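Local atomic coordinates of endolysin (Clostridium phage phiCD27, PDB entry 3QAY), a protein that probably cleaves the amide bond between N-acetylmuramic acid and L-alanine in the peptidoglycan of Clostridium difficile, as a zinc-dependent phage amidase. Residues A[5-13]-A[27-38]; A[108-119]-A[169-178]. All blocks are in the same frame, centred on the assembly; numbering follows the deposited sequence.

Contact 1 (A[5-13]-A[27-38]); sequences CITVGHSIL and EYQYNKSLAPVL. With ZN (zinc ion), chain E.
Tyr-28 lays its ring beneath the loop that leaves the strand: the backbone of Ser-11 covers one face, the carbonyl oxygen of Gly-9 reaches the edge near the ring plane, 3.6 Å from Tyr-28 CD1, and Ile-12 runs across the ring at about a right angle, its CG1 3.9 Å from Tyr-28 CE2. The ring gets there because CG lies opposite the backbone N (chi1 171°), and its hydroxyl is held by Glu-56 outside the two segments.

Next to Tyr-28 in the chain, Glu-27 meets His-10 through the metal. Zinc is bound by His-10 NE2 at 2.0 Å and by Glu-27 OE2 at 2.1 Å, with a water also bound and His-85 completing the protein ligands. The imidazole and carboxylate planes stand 74° apart, and Glu-27 OE2 lies at the edge of the ring, in its plane. Glu-27 is extended beyond CG; its OE1 takes a hydrogen bond from the backbone N of Ala-21 and its OE2 one from that of Leu-86, second-shell bonds that fix the rotation of the carboxylate. The site fits the zinc centre of an N-acetylmuramoyl-L-alanine amidase.

The remaining contact is apolar. Val-8 splits its branches: CG1 faces Tyr-28, while CG2 sits 3.6 Å from Ala-35 CB. Further along, Ile-6 CD1 packs 3.7 Å from Leu-38 CG, with Ile-6 CG2 against the Ala-35 methyl.

Strand 5-8 and helix 27-38 run nearly antiparallel (163°), their axes 8.6 Å apart, as expected of the first half of a beta-alpha-beta crossover. Strand 3-8 lies between strands 48-52 and 80-87 in the sheet, and helix 152-175 packs against helix 27-44 through Leu-34 and Leu-38.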
loop_
_atom_site.group_PDB
_atom_site.type_symbol
_atom_site.label_atom_id
_atom_site.label_comp_id
_atom_site.label_asym_id
_atom_site.label_seq_id
_atom_site.Cartn_x
_atom_site.Cartn_y
_atom_site.Cartn_z
ATOM N N CYS A 5 0.994 -6.020 -9.045
ATOM C CA CYS A 5 -0.058 -5.017 -9.145
ATOM C C CYS A 5 0.002 -4.153 -7.908
ATOM O O CYS A 5 0.054 -4.680 -6.798
ATOM C CB CYS A 5 -1.429 -5.672 -9.233
ATOM S SG CYS A 5 -2.806 -4.491 -9.399
ATOM N N ILE A 6 0.017 -2.834 -8.100
ATOM C CA ILE A 6 -0.067 -1.893 -6.991
ATOM C C ILE A 6 -1.375 -1.129 -7.126
ATOM O O ILE A 6 -1.583 -0.423 -8.116
ATOM C CB ILE A 6 1.097 -0.873 -6.982
ATOM C CG1 ILE A 6 2.445 -1.577 -6.866
ATOM C CG2 ILE A 6 0.947 0.108 -5.814
ATOM C CD1 ILE A 6 3.633 -0.635 -7.058
ATOM N N THR A 7 -2.268 -1.299 -6.155
ATOM C CA THR A 7 -3.465 -0.480 -6.088
ATOM C C THR A 7 -3.262 0.628 -5.063
ATOM O O THR A 7 -2.606 0.425 -4.045
ATOM C CB THR A 7 -4.712 -1.293 -5.720
ATOM O OG1 THR A 7 -4.525 -1.931 -4.458
ATOM C CG2 THR A 7 -5.001 -2.345 -6.777
ATOM N N VAL A 8 -3.800 1.810 -5.359
ATOM C CA VAL A 8 -3.856 2.895 -4.392
ATOM C C VAL A 8 -5.209 2.829 -3.699
ATOM O O VAL A 8 -6.253 2.822 -4.354
ATOM C CB VAL A 8 -3.666 4.265 -5.066
ATOM C CG1 VAL A 8 -4.022 5.400 -4.116
ATOM C CG2 VAL A 8 -2.225 4.400 -5.581
ATOM N N GLY A 9 -5.180 2.761 -2.372
ATOM C CA GLY A 9 -6.390 2.720 -1.581
ATOM C C GLY A 9 -7.184 4.008 -1.669
ATOM O O GLY A 9 -6.618 5.092 -1.842
ATOM N N HIS A 10 -8.505 3.867 -1.579
ATOM C CA HIS A 10 -9.448 4.985 -1.534
ATOM C C HIS A 10 -9.590 5.689 -2.877
ATOM O O HIS A 10 -9.051 5.228 -3.882
ATOM C CB HIS A 10 -9.068 5.937 -0.400
ATOM C CG HIS A 10 -8.846 5.228 0.897
ATOM N ND1 HIS A 10 -9.880 4.686 1.627
ATOM C CD2 HIS A 10 -7.709 4.921 1.564
ATOM C CE1 HIS A 10 -9.393 4.106 2.709
ATOM N NE2 HIS A 10 -8.077 4.234 2.695
ATOM N N SER A 11 -10.355 6.780 -2.893
ATOM C CA SER A 11 -10.628 7.534 -4.114
ATOM C C SER A 11 -11.192 8.916 -3.803
ATOM O O SER A 11 -11.544 9.221 -2.664
ATOM C CB SER A 11 -11.638 6.779 -4.980
ATOM O OG SER A 11 -12.891 6.662 -4.325
ATOM N N ILE A 12 -11.284 9.741 -4.837
ATOM C CA ILE A 12 -12.004 10.996 -4.762
ATOM C C ILE A 12 -13.336 10.811 -5.470
ATOM O O ILE A 12 -13.374 10.592 -6.685
ATOM C CB ILE A 12 -11.216 12.140 -5.410
ATOM C CG1 ILE A 12 -9.949 12.420 -4.609
ATOM C CG2 ILE A 12 -12.076 13.401 -5.489
ATOM C CD1 ILE A 12 -9.112 13.542 -5.159
ATOM N N LEU A 13 -14.427 10.900 -4.706
ATOM C CA LEU A 13 -15.775 10.738 -5.253
ATOM C C LEU A 13 -16.150 11.879 -6.197
ATOM O O LEU A 13 -15.433 12.871 -6.314
ATOM C CB LEU A 13 -16.829 10.639 -4.129
ATOM C CG LEU A 13 -17.106 9.318 -3.384
ATOM C CD1 LEU A 13 -16.299 8.129 -3.927
ATOM C CD2 LEU A 13 -16.930 9.472 -1.878
ATOM N N GLU A 27 -4.040 10.761 2.954
ATOM C CA GLU A 27 -3.639 9.387 2.670
ATOM C C GLU A 27 -3.660 9.100 1.171
ATOM O O GLU A 27 -2.668 8.633 0.615
ATOM C CB GLU A 27 -4.552 8.409 3.409
ATOM C CG GLU A 27 -4.434 6.974 2.950
ATOM C CD GLU A 27 -5.359 6.033 3.685
ATOM O OE1 GLU A 27 -6.223 6.496 4.465
ATOM O OE2 GLU A 27 -5.224 4.815 3.467
ATOM N N TYR A 28 -4.790 9.378 0.527
ATOM C CA TYR A 28 -4.942 9.105 -0.905
ATOM C C TYR A 28 -3.868 9.799 -1.736
ATOM O O TYR A 28 -3.227 9.162 -2.578
ATOM C CB TYR A 28 -6.332 9.515 -1.388
ATOM C CG TYR A 28 -6.511 9.464 -2.888
ATOM C CD1 TYR A 28 -6.796 8.265 -3.537
ATOM C CD2 TYR A 28 -6.407 10.618 -3.658
ATOM C CE1 TYR A 28 -6.973 8.220 -4.920
ATOM C CE2 TYR A 28 -6.572 10.580 -5.034
ATOM C CZ TYR A 28 -6.855 9.384 -5.659
ATOM O OH TYR A 28 -7.023 9.352 -7.028
ATOM N N GLN A 29 -3.668 11.093 -1.487
ATOM C CA GLN A 29 -2.697 11.891 -2.234
ATOM C C GLN A 29 -1.274 11.364 -2.032
ATOM O O GLN A 29 -0.534 11.226 -3.005
ATOM C CB GLN A 29 -2.764 13.377 -1.849
ATOM C CG GLN A 29 -4.089 14.087 -2.199
ATOM C CD GLN A 29 -4.367 14.174 -3.704
ATOM O OE1 GLN A 29 -3.448 14.145 -4.530
ATOM N NE2 GLN A 29 -5.644 14.270 -4.061
ATOM N N TYR A 30 -0.890 11.067 -0.785
ATOM C CA TYR A 30 0.451 10.511 -0.527
ATOM C C TYR A 30 0.673 9.237 -1.338
ATOM O O TYR A 30 1.665 9.110 -2.057
ATOM C CB TYR A 30 0.693 10.215 0.962
ATOM C CG TYR A 30 2.101 9.696 1.203
ATOM C CD1 TYR A 30 3.167 10.573 1.321
ATOM C CD2 TYR A 30 2.368 8.331 1.252
ATOM C CE1 TYR A 30 4.459 10.116 1.515
ATOM C CE2 TYR A 30 3.661 7.856 1.441
ATOM C CZ TYR A 30 4.700 8.754 1.572
ATOM O OH TYR A 30 5.984 8.302 1.757
ATOM N N ASN A 31 -0.268 8.305 -1.233
ATOM C CA ASN A 31 -0.140 7.013 -1.905
ATOM C C ASN A 31 -0.266 7.095 -3.429
ATOM O O ASN A 31 0.343 6.303 -4.144
ATOM C CB ASN A 31 -1.128 6.002 -1.304
ATOM C CG ASN A 31 -0.737 5.573 0.112
ATOM O OD1 ASN A 31 -1.580 5.502 1.012
ATOM N ND2 ASN A 31 0.540 5.294 0.313
ATOM N N LYS A 32 -1.026 8.068 -3.925
ATOM C CA LYS A 32 -1.032 8.390 -5.355
ATOM C C LYS A 32 0.380 8.791 -5.825
ATOM O O LYS A 32 0.794 8.452 -6.937
ATOM C CB LYS A 32 -2.054 9.504 -5.642
ATOM C CG LYS A 32 -2.053 10.045 -7.066
ATOM C CD LYS A 32 -3.092 11.144 -7.251
ATOM C CE LYS A 32 -3.158 11.611 -8.705
ATOM N NZ LYS A 32 -4.185 12.677 -8.896
ATOM N N SER A 33 1.107 9.509 -4.972
ATOM C CA SER A 33 2.490 9.909 -5.256
ATOM C C SER A 33 3.498 8.773 -5.077
ATOM O O SER A 33 4.407 8.631 -5.881
ATOM C CB SER A 33 2.902 11.101 -4.382
ATOM O OG SER A 33 2.250 12.282 -4.804
ATOM N N LEU A 34 3.343 7.983 -4.017
ATOM C CA LEU A 34 4.238 6.844 -3.746
ATOM C C LEU A 34 4.156 5.713 -4.787
ATOM O O LEU A 34 5.171 5.127 -5.159
ATOM C CB LEU A 34 3.924 6.256 -2.368
ATOM C CG LEU A 34 4.754 5.033 -1.944
ATOM C CD1 LEU A 34 6.231 5.384 -1.932
ATOM C CD2 LEU A 34 4.291 4.525 -0.575
ATOM N N ALA A 35 2.941 5.397 -5.225
ATOM C CA ALA A 35 2.698 4.224 -6.080
ATOM C C ALA A 35 3.644 4.121 -7.290
ATOM O O ALA A 35 4.255 3.076 -7.491
ATOM C CB ALA A 35 1.230 4.179 -6.531
ATOM N N PRO A 36 3.765 5.199 -8.094
ATOM C CA PRO A 36 4.675 5.180 -9.250
ATOM C C PRO A 36 6.159 5.088 -8.890
ATOM O O PRO A 36 6.929 4.498 -9.638
ATOM C CB PRO A 36 4.374 6.497 -9.963
ATOM C CG PRO A 36 3.711 7.343 -8.965
ATOM C CD PRO A 36 2.967 6.435 -8.061
ATOM N N VAL A 37 6.552 5.653 -7.756
ATOM C CA VAL A 37 7.924 5.514 -7.264
ATOM C C VAL A 37 8.187 4.059 -6.839
ATOM O O VAL A 37 9.252 3.494 -7.143
ATOM C CB VAL A 37 8.195 6.470 -6.092
ATOM C CG1 VAL A 37 9.598 6.247 -5.516
ATOM C CG2 VAL A 37 8.020 7.920 -6.540
ATOM N N LEU A 38 7.218 3.457 -6.150
ATOM C CA LEU A 38 7.311 2.048 -5.740
ATOM C C LEU A 38 7.418 1.122 -6.952
ATOM O O LEU A 38 8.234 0.206 -6.964
ATOM C CB LEU A 38 6.100 1.645 -4.886
ATOM C CG LEU A 38 6.044 0.216 -4.333
ATOM C CD1 LEU A 38 7.301 -0.109 -3.517
ATOM C CD2 LEU A 38 4.789 -0.015 -3.494
HETATM ZN ZN ZN E . -6.714 3.432 3.925
HETATM O O HOH W 1 -8.599 2.014 4.497
#

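Contact 2 (A[108-119]-A[169-178]); sequences YATRICDKLGTV and LIVEGVLNKN
Arg-111 meets Gly-173 where helices 103-116 and 152-175 of the alpha/beta amidase fold pack against each other, their segments running at 144° with axes 7.4 Å apart. Gly-173 brings no side chain to this crossing, and its CA comes 4.2 Å from Ile-112 CA.

Two carbonyls at the C-terminal end of helix 169-175 are taken up by one guanidinium. Arg-111 NE donates to Gly-173 O at 2.7 Å, an almost straight bond (166°) lying close to the guanidinium plane, and Arg-111 NH2 donates to Val-174 O at 2.8 Å from above the carbonyl plane. These bonds put the cation where the helix dipole would probably favour it. A bend at chi3 (-53°) turns the group toward this end. The Asn-176 amide makes an offset stack, its plane nearly parallel to the guanidinium, with CB over the rim near NE and the amide beside CD. Asn-176, with positive phi, is the C-prime residue of a Schellman motif: Lys-177 N bonds Glu-172 O, and Gly-173 O also accepts a weak bond from Asn-176 N.

Lys-115 is bent at chi2 and bridges two acceptors: NZ forms a salt bridge to Glu-172 OE1 at 2.9 Å, reached from above the carboxylate plane, and a hydrogen bond to Asn-178 OD1 at 2.8 Å, tilted a little from the carbonyl plane. The other carboxylate oxygen, Glu-172 OE2, accepts from the backbone N of Ile-179.

Beneath these polar links, Leu-169 packs on Leu-116 and Val-119, and Ile-112 CD1 lies alongside Val-174 CG2 at 3.6 Å. The Tyr-108 ring meets Val-174 O with its edge, in plane, CE1 being 3.4 Å from that oxygen.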
loop_
_atom_site.group_PDB
_atom_site.type_symbol
_atom_site.label_atom_id
_atom_site.label_comp_id
_atom_site.label_asym_id
_atom_site.label_seq_id
_atom_site.Cartn_x
_atom_site.Cartn_y
_atom_site.Cartn_z
ATOM N N TYR A 108 5.670 -12.240 2.913
ATOM C CA TYR A 108 5.842 -10.871 2.422
ATOM C C TYR A 108 5.623 -9.851 3.538
ATOM O O TYR A 108 6.471 -8.984 3.772
ATOM C CB TYR A 108 4.859 -10.575 1.281
ATOM C CG TYR A 108 5.150 -11.283 -0.027
ATOM C CD1 TYR A 108 6.378 -11.133 -0.672
ATOM C CD2 TYR A 108 4.186 -12.073 -0.642
ATOM C CE1 TYR A 108 6.640 -11.768 -1.882
ATOM C CE2 TYR A 108 4.442 -12.715 -1.850
ATOM C CZ TYR A 108 5.668 -12.559 -2.465
ATOM O OH TYR A 108 5.922 -13.196 -3.662
ATOM N N ALA A 109 4.487 -9.964 4.228
ATOM C CA ALA A 109 4.094 -8.991 5.255
ATOM C C ALA A 109 5.166 -8.796 6.332
ATOM O O ALA A 109 5.498 -7.657 6.682
ATOM C CB ALA A 109 2.753 -9.382 5.886
ATOM N N THR A 110 5.726 -9.897 6.825
ATOM C CA THR A 110 6.725 -9.858 7.901
ATOM C C THR A 110 8.008 -9.153 7.463
ATOM O O THR A 110 8.563 -8.337 8.197
ATOM C CB THR A 110 7.062 -11.285 8.389
ATOM O OG1 THR A 110 5.863 -11.927 8.853
ATOM C CG2 THR A 110 8.085 -11.251 9.518
ATOM N N ARG A 111 8.464 -9.456 6.254
ATOM C CA ARG A 111 9.674 -8.842 5.730
ATOM C C ARG A 111 9.478 -7.347 5.466
ATOM O O ARG A 111 10.343 -6.545 5.803
ATOM C CB ARG A 111 10.147 -9.567 4.469
ATOM C CG ARG A 111 10.621 -11.001 4.722
ATOM C CD ARG A 111 11.399 -11.553 3.525
ATOM N NE ARG A 111 10.642 -11.426 2.273
ATOM C CZ ARG A 111 9.930 -12.394 1.693
ATOM N NH1 ARG A 111 9.856 -13.615 2.225
ATOM N NH2 ARG A 111 9.292 -12.142 0.556
ATOM N N ILE A 112 8.341 -6.971 4.885
ATOM C CA ILE A 112 8.013 -5.554 4.695
ATOM C C ILE A 112 8.012 -4.828 6.041
ATOM O O ILE A 112 8.620 -3.766 6.192
ATOM C CB ILE A 112 6.641 -5.364 4.031
ATOM C CG1 ILE A 112 6.666 -5.854 2.583
ATOM C CG2 ILE A 112 6.235 -3.899 4.067
ATOM C CD1 ILE A 112 5.303 -6.052 1.995
ATOM N N CYS A 113 7.332 -5.421 7.019
ATOM C CA CYS A 113 7.268 -4.867 8.365
ATOM C C CYS A 113 8.642 -4.681 9.004
ATOM O O CYS A 113 8.910 -3.642 9.607
ATOM C CB CYS A 113 6.395 -5.745 9.254
ATOM S SG CYS A 113 4.653 -5.407 9.033
ATOM N N ASP A 114 9.506 -5.685 8.870
ATOM C CA ASP A 114 10.857 -5.589 9.417
ATOM C C ASP A 114 11.645 -4.461 8.761
ATOM O O ASP A 114 12.363 -3.730 9.446
ATOM C CB ASP A 114 11.611 -6.913 9.275
ATOM C CG ASP A 114 11.219 -7.925 10.330
ATOM O OD1 ASP A 114 10.686 -7.529 11.386
ATOM O OD2 ASP A 114 11.459 -9.128 10.104
ATOM N N LYS A 115 11.505 -4.318 7.443
ATOM C CA LYS A 115 12.209 -3.262 6.713
ATOM C C LYS A 115 11.712 -1.870 7.097
ATOM O O LYS A 115 12.500 -1.009 7.474
ATOM C CB LYS A 115 12.114 -3.494 5.196
ATOM C CG LYS A 115 13.107 -4.534 4.686
ATOM C CD LYS A 115 14.543 -4.038 4.822
ATOM C CE LYS A 115 15.551 -5.092 4.435
ATOM N NZ LYS A 115 16.927 -4.530 4.379
ATOM N N LEU A 116 10.404 -1.656 7.021
ATOM C CA LEU A 116 9.825 -0.407 7.509
ATOM C C LEU A 116 10.185 -0.187 8.984
ATOM O O LEU A 116 10.411 0.945 9.397
ATOM C CB LEU A 116 8.302 -0.391 7.308
ATOM C CG LEU A 116 7.851 -0.249 5.848
ATOM C CD1 LEU A 116 6.364 -0.553 5.698
ATOM C CD2 LEU A 116 8.156 1.138 5.310
ATOM N N GLY A 117 10.261 -1.280 9.748
ATOM C CA GLY A 117 10.615 -1.255 11.167
ATOM C C GLY A 117 11.973 -0.655 11.491
ATOM O O GLY A 117 12.239 -0.294 12.637
ATOM N N THR A 118 12.832 -0.552 10.484
ATOM C CA THR A 118 14.128 0.099 10.624
ATOM C C THR A 118 14.013 1.619 10.831
ATOM O O THR A 118 14.954 2.259 11.317
ATOM C CB THR A 118 14.990 -0.178 9.380
ATOM O OG1 THR A 118 16.376 -0.010 9.706
ATOM C CG2 THR A 118 14.603 0.755 8.245
ATOM N N VAL A 119 12.865 2.185 10.452
ATOM C CA VAL A 119 12.602 3.625 10.556
ATOM C C VAL A 119 11.370 3.942 11.416
ATOM O O VAL A 119 11.399 4.855 12.242
ATOM C CB VAL A 119 12.399 4.230 9.158
ATOM C CG1 VAL A 119 12.025 5.699 9.252
ATOM C CG2 VAL A 119 13.667 4.029 8.319
ATOM N N LEU A 169 12.438 0.246 1.019
ATOM C CA LEU A 169 12.206 -0.640 2.169
ATOM C C LEU A 169 11.135 -1.686 1.855
ATOM O O LEU A 169 11.284 -2.864 2.191
ATOM C CB LEU A 169 11.823 0.169 3.414
ATOM C CG LEU A 169 12.937 1.022 4.037
ATOM C CD1 LEU A 169 12.403 1.847 5.211
ATOM C CD2 LEU A 169 14.093 0.138 4.487
ATOM N N ILE A 170 10.075 -1.253 1.184
ATOM C CA ILE A 170 9.002 -2.151 0.770
ATOM C C ILE A 170 9.499 -3.168 -0.244
ATOM O O ILE A 170 9.180 -4.347 -0.147
ATOM C CB ILE A 170 7.832 -1.384 0.132
ATOM C CG1 ILE A 170 7.124 -0.517 1.180
ATOM C CG2 ILE A 170 6.859 -2.366 -0.523
ATOM C CD1 ILE A 170 6.029 0.383 0.624
ATOM N N VAL A 171 10.272 -2.703 -1.219
ATOM C CA VAL A 171 10.798 -3.574 -2.267
ATOM C C VAL A 171 11.801 -4.590 -1.700
ATOM O O VAL A 171 11.730 -5.783 -2.009
ATOM C CB VAL A 171 11.443 -2.753 -3.399
ATOM C CG1 VAL A 171 12.093 -3.671 -4.437
ATOM C CG2 VAL A 171 10.400 -1.855 -4.054
ATOM N N GLU A 172 12.722 -4.126 -0.859
ATOM C CA GLU A 172 13.667 -5.033 -0.197
ATOM C C GLU A 172 12.929 -6.128 0.568
ATOM O O GLU A 172 13.316 -7.302 0.519
ATOM C CB GLU A 172 14.606 -4.273 0.741
ATOM C CG GLU A 172 15.679 -3.478 0.018
ATOM C CD GLU A 172 16.729 -2.898 0.952
ATOM O OE1 GLU A 172 16.462 -2.758 2.166
ATOM O OE2 GLU A 172 17.829 -2.577 0.461
ATOM N N GLY A 173 11.862 -5.735 1.263
ATOM C CA GLY A 173 11.020 -6.664 2.002
ATOM C C GLY A 173 10.345 -7.687 1.113
ATOM O O GLY A 173 10.453 -8.883 1.351
ATOM N N VAL A 174 9.645 -7.221 0.085
ATOM C CA VAL A 174 8.931 -8.130 -0.826
ATOM C C VAL A 174 9.909 -9.082 -1.522
ATOM O O VAL A 174 9.681 -10.293 -1.574
ATOM C CB VAL A 174 8.098 -7.344 -1.860
ATOM C CG1 VAL A 174 7.575 -8.258 -2.958
ATOM C CG2 VAL A 174 6.945 -6.618 -1.163
ATOM N N LEU A 175 11.017 -8.535 -2.010
ATOM C CA LEU A 175 11.975 -9.312 -2.787
ATOM C C LEU A 175 12.942 -10.132 -1.929
ATOM O O LEU A 175 13.646 -11.001 -2.454
ATOM C CB LEU A 175 12.756 -8.393 -3.730
ATOM C CG LEU A 175 11.923 -7.656 -4.782
ATOM C CD1 LEU A 175 12.834 -6.800 -5.659
ATOM C CD2 LEU A 175 11.098 -8.630 -5.633
ATOM N N ASN A 176 12.969 -9.869 -0.623
ATOM C CA ASN A 176 13.864 -10.572 0.312
ATOM C C ASN A 176 15.326 -10.451 -0.097
ATOM O O ASN A 176 16.052 -11.438 -0.175
ATOM C CB ASN A 176 13.469 -12.051 0.470
ATOM C CG ASN A 176 14.095 -12.708 1.711
ATOM O OD1 ASN A 176 14.720 -12.047 2.537
ATOM N ND2 ASN A 176 13.920 -14.016 1.836
ATOM N N LYS A 177 15.748 -9.227 -0.364
ATOM C CA LYS A 177 17.145 -8.947 -0.647
ATOM C C LYS A 177 17.441 -7.494 -0.346
ATOM O O LYS A 177 16.528 -6.697 -0.125
ATOM C CB LYS A 177 17.495 -9.277 -2.102
ATOM C CG LYS A 177 16.710 -8.504 -3.151
ATOM C CD LYS A 177 17.245 -8.785 -4.551
ATOM C CE LYS A 177 16.800 -7.717 -5.545
ATOM N NZ LYS A 177 17.448 -7.873 -6.877
ATOM N N ASN A 178 18.727 -7.166 -0.321
ATOM C CA ASN A 178 19.168 -5.800 -0.117
ATOM C C ASN A 178 19.506 -5.189 -1.467
ATOM O O ASN A 178 20.216 -5.793 -2.270
ATOM C CB ASN A 178 20.361 -5.764 0.841
ATOM C CG ASN A 178 19.944 -5.971 2.288
ATOM O OD1 ASN A 178 19.120 -5.228 2.817
ATOM N ND2 ASN A 178 20.499 -6.990 2.926
#

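How the contacts relate
From the N terminus, strand 3-8 opens contact 1, which closes on helix 27-44 across a loop of 13 residues without helix or strand. Strand 48-52 then completes this beta-alpha-beta unit at one end of the sheet. The chain goes on through strands 80-87 and 96-100 before 108-119 begins contact 2, closed by 169-178 after 49 residues that include strands 122-127 and 140-148. The two loops follow in series, neither nested nor crossing. Their centres are 19 Å apart, yet they touch: Leu-38 CD1 lies 3.6 Å from Val-171 CG2. Helix 152-175 thus joins helix 27-44 to helix 103-116.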